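Local structure of sensor protein (Vibrio cholerae, 3BY9) at residues Ala102-Phe107 / Gly129-Tyr134; Ala31-Leu36 / Ile146-Asp151; Ala189-Ala194 / Ser208-Leu213; His172-Met177 / Asn197-Ser202. The protein senses C4-dicarboxylates such as succinate through the extracytoplasmic domain described here and, as a membrane histidine kinase, probably passes the signal on by phosphotransfer from ATP. One frame throughout, in Å; residues are numbered along the deposited sequence. Where two conformers were deposited one is given.

Contact 1. Residues Ala102-Phe107 / Gly129-Tyr134; sequences AWRPYF and GYYYAY. With SIN (succinic acid), chain E.
Over one face of the Tyr131 ring, offset toward its rim, lies Tyr106, with Tyr106 CE2 3.5 Å from Tyr131 CD1. This is the dicarboxylate pocket of the PAS-like sensor module, built between the start of helix 105-110 and strand 128-138 of the five-stranded sheet. The two planes are only 14° apart, but the rings have slid past each other until their centroids are 4.9 Å apart, so overlap is slight. Arg104 CB lies over one face of the Tyr106 ring, offset toward the rim, and Trp103 CH2 sits over the centre of the Arg104 guanidinium. The edges face the ligand. Succinate O1 lies in the plane of Tyr131, and succinate O3 in that of Tyr106. Arg104 is bent at chi2 (-71°), and its guanidinium grips one carboxylate with two nearly straight bonds, NE to O3 at 2.8 Å and NH2 to O4 at 2.9 Å. Tyr131 OH takes the other carboxylate, donating to succinate O1 at 2.7 Å, where Lys149 also binds. Two residues along the strand, Ala133 CB packs against Tyr106 CB at 4.0 Å. Succinate O3 is thus held twice, by Arg104 NE and by Tyr106 OH, the latter through a very short bond of 2.5 Å.

Contact 2. Residues Ala31-Leu36 / Ile146-Asp151; sequences AHIPHL and IVVKMD. With CA (calcium ion), chain C.
The Pro34 ring meets Val148 at about a right angle, with Pro34 CG 3.8 Å from Val148 CG2. A chi1 of 166° puts CG2 of Val148 opposite the carbonyl carbon, beside the backbone N, and this is the branch that touches Pro34. The same CG2 also meets Ile33 CG2 at 4.0 Å, and these two side chains run at a slant to one another, so one valine methyl is shared by two consecutive residues of the helix. Two residues earlier on the strand, Ile146 also points at the helix and sets CG2 against Pro34, 4.0 Å from its CB and 3.5 Å from its O. The short helix 33-38 therefore rests on one side of strand 141-150, in the PAS-like sheet, with Ile70 of helix 53-70 joining Ile33 and Val148. Lys149 NZ is hydrogen-bonded to the succinate. The same helix carries a calcium site at Leu36, whose O binds the calcium ion at 2.4 Å; Asp40 supplies another ligand, and a metal-bound water donates to His35 O at 2.8 Å. Between helix and strand the touching side chains are all aliphatic and buried, so the fit rests on van der Waals and hydrophobic contact.

Contact 3. Residues Ala189-Ala194 / Ser208-Leu213; sequences ADLSPA and SPIPSL
A surface contact between two loops, one entering helix 193-202 and the other following it, is fastened by a single hydrogen bond: Ser212 OG donates to Asp190 OD1 at 2.7 Å. The carboxylate receives it on its anti lone pair, the one pointing away from OD2. With OG anti to the backbone N of Ser212 (chi1 173°), the hydroxyl is carried across to the other loop, and Asp190, whose CB starts out away from Ser212, swings its carboxylate back to meet it. Ser212 OG is also hydrogen-bonded to the backbone N of Gly214, so the hydroxyl has a partner on its own loop as well. These loops flank the helix in the excursion that precedes strand 223-226 of the second, four-stranded PAS-like module. At the start of helix 193-202, Ser192 is the N-cap: its side chain caps a backbone N in the first turn while Gln195 OE1 accepts from Ser192 N, the reciprocal pattern of a capping box. Apolar contact between the loops is looser, Leu191 CD1 standing 4.4 Å from Ile210 CG2, and both residues also lean on Leu196 of the helix. The backbone of Ser187 bonds that of Pro211 and Leu213.

Contact 4. Residues His172-Met177 / Asn197-Ser202; sequences HQVVFM and NDIRQS
Ile199 lays its CG1 over one face of the His172 imidazole, 3.9 Å from the ring centroid and 29° off the normal, a CH-pi contact. Its conformation explains the reach: CG1 is anti to the carbonyl carbon (chi1 -65°), and the chain then runs on extended (chi2 163°), so that CD1 goes past the histidine toward Val174. There CD1 lies 3.8 Å from His172 CB and 3.9 Å from Val174 CG2. The histidine and isoleucine side chains run antiparallel, each passing alongside the other, whereas Val174 comes in at a slant and touches with the branch beside its backbone N. The segment bearing both partners is steadied by Asp170, whose OD1 accepts from the backbone N of His172 and of Val174. On the helix, Ser202 folds its hydroxyl back to donate to Ile199 O at 2.7 Å, somewhat out of the carbonyl plane, close to the end of helix 193-202. Ile199 and Val174, both buried, seat this helix against the turn after strand 165-169. Beyond Val174 the chain pairs with that strand, and there Phe176 and Met177 both face Ala168, a classic beta bulge in the second PAS-like module.

From the N terminus, residues 31-36 open the long loop of contact 2, which closes only at 146-151. Contact 1 closes wholly inside it, and the two meet on neighbouring strands, 128-138 and 141-150, with a probable backbone bond from Val148 N to Tyr132 O. Together they fix a helix on each side of the first sheet. Later in the chain come contacts 4 and 3, which cross: 172-177 opens, 189-194 follows, then 197-202 and 208-213 close in turn. Both use helix 193-202, and Leu191 touches Ile199 between them. Contact 4 also reaches contact 1, where Phe176 packs on Gly129 O, joining the two halves of the domain.

Contact 1. Residues Ala102-Phe107 / Gly129-Tyr134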
loop_
_atom_site.group_PDB
_atom_site.type_symbol
_atom_site.label_atom_id
_atom_site.label_comp_id
_atom_site.label_asym_id
_atom_site.label_seq_id
_atom_site.Cartn_x
_atom_site.Cartn_y
_atom_site.Cartn_z
ATOM N N ALA A 102 4.295 10.735 -12.929
ATOM C CA ALA A 102 5.770 10.838 -12.763
ATOM C C ALA A 102 6.101 11.235 -11.347
ATOM O O ALA A 102 7.211 11.002 -10.891
ATOM C CB ALA A 102 6.356 11.889 -13.734
ATOM N N TRP A 103 5.141 11.865 -10.660
ATOM C CA TRP A 103 5.308 12.302 -9.282
ATOM C C TRP A 103 5.209 11.150 -8.263
ATOM O O TRP A 103 5.574 11.318 -7.051
ATOM C CB TRP A 103 4.255 13.395 -8.968
ATOM C CG TRP A 103 2.833 12.954 -9.190
ATOM C CD1 TRP A 103 2.119 12.999 -10.389
ATOM C CD2 TRP A 103 1.946 12.360 -8.216
ATOM N NE1 TRP A 103 0.852 12.437 -10.184
ATOM C CE2 TRP A 103 0.727 12.052 -8.879
ATOM C CE3 TRP A 103 2.065 12.060 -6.851
ATOM C CZ2 TRP A 103 -0.361 11.457 -8.213
ATOM C CZ3 TRP A 103 0.967 11.463 -6.188
ATOM C CH2 TRP A 103 -0.216 11.173 -6.875
ATOM N N ARG A 104 4.774 9.973 -8.712
ATOM C CA ARG A 104 4.669 8.844 -7.786
ATOM C C ARG A 104 5.981 8.099 -7.661
ATOM O O ARG A 104 6.634 7.805 -8.659
ATOM C CB ARG A 104 3.646 7.822 -8.259
ATOM C CG ARG A 104 2.238 8.175 -7.943
ATOM C CD ARG A 104 1.929 8.053 -6.420
ATOM N NE ARG A 104 0.471 7.886 -6.220
ATOM C CZ ARG A 104 -0.187 8.253 -5.119
ATOM N NH1 ARG A 104 0.450 8.802 -4.091
ATOM N NH2 ARG A 104 -1.532 8.151 -5.095
ATOM N N PRO A 105 6.341 7.702 -6.449
ATOM C CA PRO A 105 7.615 6.968 -6.299
ATOM C C PRO A 105 7.694 5.692 -7.122
ATOM O O PRO A 105 8.754 5.340 -7.612
ATOM C CB PRO A 105 7.642 6.658 -4.809
ATOM C CG PRO A 105 7.035 7.924 -4.210
ATOM C CD PRO A 105 5.824 8.168 -5.136
ATOM N N TYR A 106 6.580 4.962 -7.273
ATOM C CA TYR A 106 6.714 3.730 -8.038
ATOM C C TYR A 106 7.101 4.003 -9.486
ATOM O O TYR A 106 7.774 3.158 -10.100
ATOM C CB TYR A 106 5.446 2.851 -7.917
ATOM C CG TYR A 106 4.167 3.488 -8.450
ATOM C CD1 TYR A 106 3.933 3.608 -9.839
ATOM C CD2 TYR A 106 3.175 3.944 -7.573
ATOM C CE1 TYR A 106 2.731 4.170 -10.337
ATOM C CE2 TYR A 106 1.978 4.511 -8.070
ATOM C CZ TYR A 106 1.770 4.622 -9.449
ATOM O OH TYR A 106 0.610 5.222 -9.948
ATOM N N PHE A 107 6.744 5.161 -10.044
ATOM C CA PHE A 107 7.124 5.400 -11.420
ATOM C C PHE A 107 8.607 5.922 -11.392
ATOM O O PHE A 107 9.453 5.487 -12.173
ATOM C CB PHE A 107 6.245 6.497 -12.051
ATOM C CG PHE A 107 6.699 6.877 -13.444
ATOM C CD1 PHE A 107 6.354 6.082 -14.536
ATOM C CD2 PHE A 107 7.599 7.937 -13.627
ATOM C CE1 PHE A 107 6.868 6.294 -15.795
ATOM C CE2 PHE A 107 8.145 8.177 -14.886
ATOM C CZ PHE A 107 7.773 7.341 -15.988
ATOM N N GLY A 129 -4.310 1.368 -2.329
ATOM C CA GLY A 129 -3.802 0.218 -3.024
ATOM C C GLY A 129 -2.361 -0.075 -2.670
ATOM O O GLY A 129 -1.671 0.750 -2.041
ATOM N N TYR A 130 -1.934 -1.286 -3.017
ATOM C CA TYR A 130 -0.531 -1.632 -2.894
ATOM C C TYR A 130 -0.125 -1.711 -4.390
ATOM O O TYR A 130 -0.755 -2.423 -5.174
ATOM C CB TYR A 130 -0.346 -2.999 -2.261
ATOM C CG TYR A 130 1.062 -3.156 -1.759
ATOM C CD1 TYR A 130 1.443 -2.631 -0.538
ATOM C CD2 TYR A 130 2.041 -3.722 -2.580
ATOM C CE1 TYR A 130 2.778 -2.636 -0.119
ATOM C CE2 TYR A 130 3.372 -3.745 -2.180
ATOM C CZ TYR A 130 3.740 -3.204 -0.964
ATOM O OH TYR A 130 5.085 -3.162 -0.618
ATOM N N TYR A 131 0.983 -1.058 -4.741
ATOM C CA TYR A 131 1.407 -0.974 -6.128
ATOM C C TYR A 131 2.716 -1.671 -6.393
ATOM O O TYR A 131 3.666 -1.504 -5.611
ATOM C CB TYR A 131 1.603 0.513 -6.521
ATOM C CG TYR A 131 0.372 1.402 -6.377
ATOM C CD1 TYR A 131 -0.314 1.864 -7.486
ATOM C CD2 TYR A 131 -0.055 1.846 -5.115
ATOM C CE1 TYR A 131 -1.408 2.746 -7.371
ATOM C CE2 TYR A 131 -1.139 2.731 -4.999
ATOM C CZ TYR A 131 -1.798 3.166 -6.108
ATOM O OH TYR A 131 -2.883 4.003 -5.990
ATOM N N TYR A 132 2.753 -2.470 -7.478
ATOM C CA TYR A 132 4.018 -3.089 -7.913
ATOM C C TYR A 132 4.315 -2.522 -9.307
ATOM O O TYR A 132 3.425 -2.487 -10.170
ATOM C CB TYR A 132 3.873 -4.603 -8.035
ATOM C CG TYR A 132 3.893 -5.285 -6.677
ATOM C CD1 TYR A 132 5.091 -5.429 -5.985
ATOM C CD2 TYR A 132 2.726 -5.770 -6.129
ATOM C CE1 TYR A 132 5.125 -6.073 -4.738
ATOM C CE2 TYR A 132 2.732 -6.420 -4.891
ATOM C CZ TYR A 132 3.913 -6.566 -4.225
ATOM O OH TYR A 132 3.903 -7.254 -3.038
ATOM N N ALA A 133 5.559 -2.116 -9.552
ATOM C CA ALA A 133 5.889 -1.533 -10.855
ATOM C C ALA A 133 7.179 -2.147 -11.385
ATOM O O ALA A 133 8.019 -2.669 -10.608
ATOM C CB ALA A 133 6.050 0.001 -10.700
ATOM N N TYR A 134 7.320 -2.135 -12.702
ATOM C CA TYR A 134 8.513 -2.761 -13.292
ATOM C C TYR A 134 8.799 -2.049 -14.606
ATOM O O TYR A 134 7.890 -1.661 -15.330
ATOM C CB TYR A 134 8.200 -4.249 -13.579
ATOM C CG TYR A 134 9.438 -5.097 -13.704
ATOM C CD1 TYR A 134 10.027 -5.678 -12.569
ATOM C CD2 TYR A 134 10.033 -5.312 -14.947
ATOM C CE1 TYR A 134 11.186 -6.441 -12.690
ATOM C CE2 TYR A 134 11.190 -6.085 -15.059
ATOM C CZ TYR A 134 11.760 -6.641 -13.924
ATOM O OH TYR A 134 12.955 -7.390 -14.030
HETATM C C1 SIN E . -5.039 5.590 -8.616
HETATM O O1 SIN E . -4.584 4.575 -7.989
HETATM O O2 SIN E . -6.188 6.058 -8.375
HETATM C C2 SIN E . -4.197 6.295 -9.685
HETATM C C3 SIN E . -2.705 5.931 -9.577
HETATM C C4 SIN E . -2.003 6.598 -8.409
HETATM O O3 SIN E . -0.773 6.347 -8.227
HETATM O O4 SIN E . -2.663 7.352 -7.636
#

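Contact 2. Residues Ala31-Leu36 / Ile146-Asp151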
loop_
_atom_site.group_PDB
_atom_site.type_symbol
_atom_site.label_atom_id
_atom_site.label_comp_id
_atom_site.label_asym_id
_atom_site.label_seq_id
_atom_site.Cartn_x
_atom_site.Cartn_y
_atom_site.Cartn_z
ATOM N N ALA A 31 2.952 -9.688 -6.917
ATOM C CA ALA A 31 4.270 -9.071 -6.998
ATOM C C ALA A 31 5.076 -9.317 -8.272
ATOM O O ALA A 31 5.864 -8.471 -8.657
ATOM C CB ALA A 31 5.129 -9.532 -5.786
ATOM N N HIS A 32 4.889 -10.486 -8.868
ATOM C CA HIS A 32 5.678 -10.879 -10.024
ATOM C C HIS A 32 4.943 -10.559 -11.314
ATOM O O HIS A 32 5.500 -10.794 -12.383
ATOM C CB HIS A 32 5.897 -12.407 -10.011
ATOM C CG HIS A 32 4.618 -13.203 -9.938
ATOM N ND1 HIS A 32 3.711 -13.065 -8.902
ATOM C CD2 HIS A 32 4.085 -14.136 -10.772
ATOM C CE1 HIS A 32 2.686 -13.876 -9.097
ATOM N NE2 HIS A 32 2.884 -14.539 -10.223
ATOM N N ILE A 33 3.731 -10.036 -11.220
ATOM C CA ILE A 33 2.977 -9.838 -12.466
ATOM C C ILE A 33 3.541 -8.741 -13.367
ATOM O O ILE A 33 3.572 -8.909 -14.591
ATOM C CB ILE A 33 1.455 -9.603 -12.187
ATOM C CG1 ILE A 33 0.861 -10.802 -11.387
ATOM C CG2 ILE A 33 0.705 -9.401 -13.516
ATOM C CD1 ILE A 33 0.980 -12.182 -12.137
ATOM N N PRO A 34 3.993 -7.611 -12.808
ATOM C CA PRO A 34 4.537 -6.576 -13.705
ATOM C C PRO A 34 5.711 -7.141 -14.518
ATOM O O PRO A 34 5.771 -6.948 -15.725
ATOM C CB PRO A 34 4.962 -5.474 -12.740
ATOM C CG PRO A 34 3.870 -5.560 -11.660
ATOM C CD PRO A 34 3.730 -7.076 -11.445
ATOM N N HIS A 35 6.619 -7.882 -13.876
ATOM C CA HIS A 35 7.762 -8.421 -14.645
ATOM C C HIS A 35 7.207 -9.402 -15.706
ATOM O O HIS A 35 7.600 -9.350 -16.869
ATOM C CB HIS A 35 8.736 -9.144 -13.708
ATOM C CG HIS A 35 9.960 -9.700 -14.405
ATOM N ND1 HIS A 35 10.722 -10.709 -13.870
ATOM C CD2 HIS A 35 10.560 -9.348 -15.574
ATOM C CE1 HIS A 35 11.752 -10.952 -14.674
ATOM N NE2 HIS A 35 11.676 -10.142 -15.714
ATOM N N LEU A 36 6.245 -10.252 -15.308
ATOM C CA LEU A 36 5.685 -11.251 -16.209
ATOM C C LEU A 36 5.192 -10.674 -17.524
ATOM O O LEU A 36 5.488 -11.245 -18.587
ATOM C CB LEU A 36 4.525 -12.001 -15.501
ATOM C CG LEU A 36 3.614 -12.839 -16.414
ATOM C CD1 LEU A 36 4.419 -13.980 -17.003
ATOM C CD2 LEU A 36 2.424 -13.404 -15.650
ATOM N N ILE A 146 5.271 -0.649 -16.267
ATOM C CA ILE A 146 3.965 -1.341 -16.134
ATOM C C ILE A 146 3.700 -1.459 -14.616
ATOM O O ILE A 146 4.619 -1.734 -13.819
ATOM C CB ILE A 146 4.033 -2.720 -16.857
ATOM C CG1 ILE A 146 2.720 -3.497 -16.626
ATOM C CG2 ILE A 146 5.143 -3.593 -16.304
ATOM C CD1 ILE A 146 1.488 -2.853 -17.253
ATOM N N VAL A 147 2.439 -1.210 -14.227
ATOM C CA VAL A 147 2.050 -1.172 -12.808
ATOM C C VAL A 147 0.842 -2.042 -12.557
ATOM O O VAL A 147 -0.081 -2.087 -13.373
ATOM C CB VAL A 147 1.624 0.265 -12.412
ATOM C CG1 VAL A 147 1.357 0.320 -10.887
ATOM C CG2 VAL A 147 2.753 1.292 -12.778
ATOM N N VAL A 148 0.872 -2.761 -11.447
ATOM C CA VAL A 148 -0.322 -3.518 -11.035
ATOM C C VAL A 148 -0.683 -2.929 -9.648
ATOM O O VAL A 148 0.184 -2.834 -8.789
ATOM C CB VAL A 148 0.039 -5.002 -10.865
ATOM C CG1 VAL A 148 -1.096 -5.758 -10.101
ATOM C CG2 VAL A 148 0.138 -5.655 -12.263
ATOM N N LYS A 149 -1.949 -2.558 -9.450
ATOM C CA LYS A 149 -2.423 -2.037 -8.163
ATOM C C LYS A 149 -3.383 -3.062 -7.585
ATOM O O LYS A 149 -4.326 -3.476 -8.247
ATOM C CB LYS A 149 -3.153 -0.710 -8.369
ATOM C CG LYS A 149 -3.752 -0.142 -7.086
ATOM C CD LYS A 149 -4.626 1.093 -7.425
ATOM C CE LYS A 149 -5.226 1.678 -6.105
ATOM N NZ LYS A 149 -6.137 2.834 -6.480
HETATM N N MSE A 150 -3.107 -3.432 -6.338
HETATM C CA MSE A 150 -3.897 -4.440 -5.609
HETATM C C MSE A 150 -4.745 -3.755 -4.554
HETATM O O MSE A 150 -4.250 -2.908 -3.815
HETATM C CB MSE A 150 -2.944 -5.459 -4.896
HETATM C CG MSE A 150 -3.706 -6.630 -4.307
HETATM SE SE MSE A 150 -2.523 -7.511 -2.970
HETATM C CE MSE A 150 -2.650 -6.129 -1.579
ATOM N N ASP A 151 -6.021 -4.143 -4.476
ATOM C CA ASP A 151 -6.953 -3.617 -3.472
ATOM C C ASP A 151 -6.488 -4.268 -2.171
ATOM O O ASP A 151 -5.961 -5.385 -2.188
ATOM C CB ASP A 151 -8.363 -4.104 -3.847
ATOM C CG ASP A 151 -9.428 -3.658 -2.878
ATOM O OD1 ASP A 151 -9.777 -2.451 -2.886
ATOM O OD2 ASP A 151 -9.919 -4.526 -2.112
HETATM CA CA CA C . 6.472 -11.635 -20.713
HETATM O O HOH W 1 7.916 -10.022 -19.561
HETATM O O HOH W 2 5.049 -13.663 -21.084
#

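Contact 3. Residues Ala189-Ala194 / Ser208-Leu213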
loop_
_atom_site.group_PDB
_atom_site.type_symbol
_atom_site.label_atom_id
_atom_site.label_comp_id
_atom_site.label_asym_id
_atom_site.label_seq_id
_atom_site.Cartn_x
_atom_site.Cartn_y
_atom_site.Cartn_z
ATOM N N ALA A 189 0.667 8.693 17.084
ATOM C CA ALA A 189 1.057 9.724 18.056
ATOM C C ALA A 189 1.122 11.084 17.382
ATOM O O ALA A 189 1.149 11.193 16.163
ATOM C CB ALA A 189 2.446 9.389 18.642
ATOM N N ASP A 190 1.217 12.139 18.193
ATOM C CA ASP A 190 1.276 13.473 17.629
ATOM C C ASP A 190 2.490 13.681 16.717
ATOM O O ASP A 190 3.578 13.151 16.983
ATOM C CB ASP A 190 1.329 14.538 18.746
ATOM C CG ASP A 190 0.093 14.553 19.636
ATOM O OD1 ASP A 190 -0.929 13.918 19.314
ATOM O OD2 ASP A 190 0.151 15.241 20.684
ATOM N N LEU A 191 2.265 14.452 15.649
ATOM C CA LEU A 191 3.289 14.773 14.656
ATOM C C LEU A 191 3.460 16.300 14.629
ATOM O O LEU A 191 2.507 17.054 14.878
ATOM C CB LEU A 191 2.861 14.318 13.248
ATOM C CG LEU A 191 2.813 12.789 13.084
ATOM C CD1 LEU A 191 2.256 12.415 11.691
ATOM C CD2 LEU A 191 4.196 12.250 13.248
ATOM N N SER A 192 4.649 16.743 14.276
ATOM C CA SER A 192 4.887 18.184 14.239
ATOM C C SER A 192 4.395 18.765 12.908
ATOM O O SER A 192 4.171 18.029 11.952
ATOM C CB SER A 192 6.379 18.423 14.381
ATOM O OG SER A 192 7.018 18.027 13.177
ATOM N N PRO A 193 4.197 20.103 12.823
ATOM C CA PRO A 193 3.742 20.702 11.568
ATOM C C PRO A 193 4.677 20.370 10.423
ATOM O O PRO A 193 4.261 20.222 9.283
ATOM C CB PRO A 193 3.780 22.209 11.853
ATOM C CG PRO A 193 3.386 22.272 13.314
ATOM C CD PRO A 193 4.162 21.093 13.936
ATOM N N ALA A 194 5.952 20.249 10.752
ATOM C CA ALA A 194 6.934 19.968 9.730
ATOM C C ALA A 194 6.735 18.543 9.227
ATOM O O ALA A 194 6.870 18.290 8.022
ATOM C CB ALA A 194 8.338 20.148 10.296
ATOM N N SER A 208 -5.050 14.346 2.377
ATOM C CA SER A 208 -5.734 13.876 3.565
ATOM C C SER A 208 -5.250 14.557 4.797
ATOM O O SER A 208 -4.047 14.745 4.985
ATOM C CB SER A 208 -5.504 12.352 3.806
ATOM O OG SER A 208 -6.030 11.570 2.762
ATOM N N PRO A 209 -6.192 15.008 5.644
ATOM C CA PRO A 209 -5.733 15.638 6.879
ATOM C C PRO A 209 -5.250 14.399 7.633
ATOM O O PRO A 209 -5.823 13.307 7.476
ATOM C CB PRO A 209 -7.019 16.177 7.493
ATOM C CG PRO A 209 -7.789 16.618 6.289
ATOM C CD PRO A 209 -7.535 15.493 5.270
ATOM N N ILE A 210 -4.194 14.535 8.408
ATOM C CA ILE A 210 -3.689 13.397 9.165
ATOM C C ILE A 210 -3.863 13.779 10.650
ATOM O O ILE A 210 -2.977 14.348 11.256
ATOM C CB ILE A 210 -2.204 13.200 8.875
ATOM C CG1 ILE A 210 -1.983 13.047 7.351
ATOM C CG2 ILE A 210 -1.648 11.983 9.658
ATOM C CD1 ILE A 210 -2.549 11.756 6.711
ATOM N N PRO A 211 -5.016 13.447 11.245
ATOM C CA PRO A 211 -5.192 13.798 12.660
ATOM C C PRO A 211 -4.404 12.803 13.472
ATOM O O PRO A 211 -3.998 11.750 12.969
ATOM C CB PRO A 211 -6.691 13.584 12.924
ATOM C CG PRO A 211 -7.319 13.414 11.603
ATOM C CD PRO A 211 -6.247 12.888 10.666
ATOM N N SER A 212 -4.231 13.114 14.751
ATOM C CA SER A 212 -3.492 12.217 15.642
ATOM C C SER A 212 -4.416 11.435 16.565
ATOM O O SER A 212 -5.394 11.992 17.079
ATOM C CB SER A 212 -2.546 13.039 16.512
ATOM O OG SER A 212 -1.961 12.181 17.482
ATOM N N LEU A 213 -4.107 10.153 16.778
ATOM C CA LEU A 213 -4.898 9.317 17.705
ATOM C C LEU A 213 -4.477 9.629 19.146
ATOM O O LEU A 213 -5.125 9.175 20.103
ATOM C CB LEU A 213 -4.691 7.834 17.398
ATOM C CG LEU A 213 -5.255 7.440 16.021
ATOM C CD1 LEU A 213 -4.806 6.030 15.668
ATOM C CD2 LEU A 213 -6.776 7.530 16.002
#

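Contact 4. Residues His172-Met177 / Asn197-Ser202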
loop_
_atom_site.group_PDB
_atom_site.type_symbol
_atom_site.label_atom_id
_atom_site.label_comp_id
_atom_site.label_asym_id
_atom_site.label_seq_id
_atom_site.Cartn_x
_atom_site.Cartn_y
_atom_site.Cartn_z
ATOM N N HIS A 172 5.959 7.389 9.571
ATOM C CA HIS A 172 5.508 8.504 10.438
ATOM C C HIS A 172 4.422 8.018 11.385
ATOM O O HIS A 172 3.732 8.821 12.041
ATOM C CB HIS A 172 4.890 9.640 9.606
ATOM C CG HIS A 172 5.884 10.412 8.810
ATOM N ND1 HIS A 172 6.788 11.277 9.389
ATOM C CD2 HIS A 172 6.127 10.445 7.479
ATOM C CE1 HIS A 172 7.543 11.816 8.446
ATOM N NE2 HIS A 172 7.163 11.329 7.278
ATOM N N GLN A 173 4.253 6.694 11.442
ATOM C CA GLN A 173 3.244 6.040 12.233
ATOM C C GLN A 173 1.840 6.367 11.746
ATOM O O GLN A 173 0.873 6.367 12.520
ATOM C CB GLN A 173 3.391 6.344 13.751
ATOM C CG GLN A 173 4.812 6.259 14.287
ATOM C CD GLN A 173 5.503 4.902 14.059
ATOM O OE1 GLN A 173 6.721 4.757 14.271
ATOM N NE2 GLN A 173 4.743 3.913 13.630
ATOM N N VAL A 174 1.706 6.694 10.462
ATOM C CA VAL A 174 0.347 6.872 9.951
ATOM C C VAL A 174 -0.253 5.458 9.718
ATOM O O VAL A 174 0.402 4.553 9.154
ATOM C CB VAL A 174 0.329 7.660 8.614
ATOM C CG1 VAL A 174 -1.119 7.751 8.069
ATOM C CG2 VAL A 174 0.867 9.094 8.853
ATOM N N VAL A 175 -1.500 5.283 10.150
ATOM C CA VAL A 175 -2.224 4.013 9.993
ATOM C C VAL A 175 -2.741 3.906 8.563
ATOM O O VAL A 175 -3.595 4.679 8.147
ATOM C CB VAL A 175 -3.387 3.945 11.019
ATOM C CG1 VAL A 175 -4.194 2.683 10.796
ATOM C CG2 VAL A 175 -2.787 3.903 12.449
ATOM N N PHE A 176 -2.177 2.956 7.792
ATOM C CA PHE A 176 -2.556 2.761 6.392
ATOM C C PHE A 176 -3.558 1.611 6.236
ATOM O O PHE A 176 -4.344 1.634 5.296
ATOM C CB PHE A 176 -1.311 2.480 5.549
ATOM C CG PHE A 176 -1.616 2.288 4.121
ATOM C CD1 PHE A 176 -2.152 3.328 3.381
ATOM C CD2 PHE A 176 -1.445 1.055 3.534
ATOM C CE1 PHE A 176 -2.531 3.149 2.038
ATOM C CE2 PHE A 176 -1.817 0.848 2.191
ATOM C CZ PHE A 176 -2.361 1.902 1.450
HETATM N N MSE A 177 -3.504 0.598 7.124
HETATM C CA MSE A 177 -4.491 -0.512 7.124
HETATM C C MSE A 177 -4.878 -0.706 8.575
HETATM O O MSE A 177 -4.085 -0.460 9.456
HETATM C CB MSE A 177 -3.894 -1.824 6.578
HETATM C CG MSE A 177 -3.707 -1.722 5.092
HETATM SE SE MSE A 177 -3.114 -3.407 4.334
HETATM C CE MSE A 177 -1.398 -3.490 4.993
ATOM N N ASN A 197 3.789 18.448 7.095
ATOM C CA ASN A 197 4.010 19.072 5.784
ATOM C C ASN A 197 4.739 18.096 4.845
ATOM O O ASN A 197 4.451 18.057 3.631
ATOM C CB ASN A 197 4.829 20.373 5.931
ATOM C CG ASN A 197 5.175 20.969 4.595
ATOM O OD1 ASN A 197 4.289 21.414 3.853
ATOM N ND2 ASN A 197 6.459 20.952 4.254
ATOM N N ASP A 198 5.676 17.328 5.393
ATOM C CA ASP A 198 6.407 16.341 4.580
ATOM C C ASP A 198 5.439 15.286 4.044
ATOM O O ASP A 198 5.556 14.858 2.888
ATOM C CB ASP A 198 7.466 15.584 5.393
ATOM C CG ASP A 198 8.656 16.464 5.800
ATOM O OD1 ASP A 198 8.869 17.530 5.176
ATOM O OD2 ASP A 198 9.386 16.063 6.735
ATOM N N ILE A 199 4.504 14.844 4.886
ATOM C CA ILE A 199 3.541 13.833 4.438
ATOM C C ILE A 199 2.690 14.419 3.341
ATOM O O ILE A 199 2.453 13.787 2.306
ATOM C CB ILE A 199 2.627 13.336 5.616
ATOM C CG1 ILE A 199 3.481 12.598 6.664
ATOM C CG2 ILE A 199 1.493 12.447 5.060
ATOM C CD1 ILE A 199 2.780 12.429 8.024
ATOM N N ARG A 200 2.247 15.661 3.534
ATOM C CA ARG A 200 1.417 16.302 2.543
ATOM C C ARG A 200 2.156 16.449 1.214
ATOM O O ARG A 200 1.589 16.165 0.157
ATOM C CB ARG A 200 0.952 17.689 3.044
ATOM C CG ARG A 200 0.104 18.454 2.025
ATOM C CD ARG A 200 -1.211 17.717 1.713
ATOM N NE ARG A 200 -1.962 17.395 2.917
ATOM C CZ ARG A 200 -2.809 18.214 3.533
ATOM N NH1 ARG A 200 -3.033 19.437 3.057
ATOM N NH2 ARG A 200 -3.432 17.800 4.632
ATOM N N GLN A 201 3.414 16.883 1.261
ATOM C CA GLN A 201 4.180 17.056 0.036
ATOM C C GLN A 201 4.384 15.753 -0.720
ATOM O O GLN A 201 4.383 15.758 -1.959
ATOM C CB GLN A 201 5.540 17.720 0.318
ATOM C CG GLN A 201 5.379 19.131 0.892
ATOM C CD GLN A 201 4.258 19.950 0.225
ATOM O OE1 GLN A 201 3.628 20.790 0.872
ATOM N NE2 GLN A 201 4.018 19.717 -1.067
ATOM N N SER A 202 4.540 14.653 0.010
ATOM C CA SER A 202 4.735 13.344 -0.652
ATOM C C SER A 202 3.536 12.909 -1.449
ATOM O O SER A 202 3.684 12.136 -2.425
ATOM C CB SER A 202 5.038 12.238 0.355
ATOM O OG SER A 202 3.864 11.827 1.074
#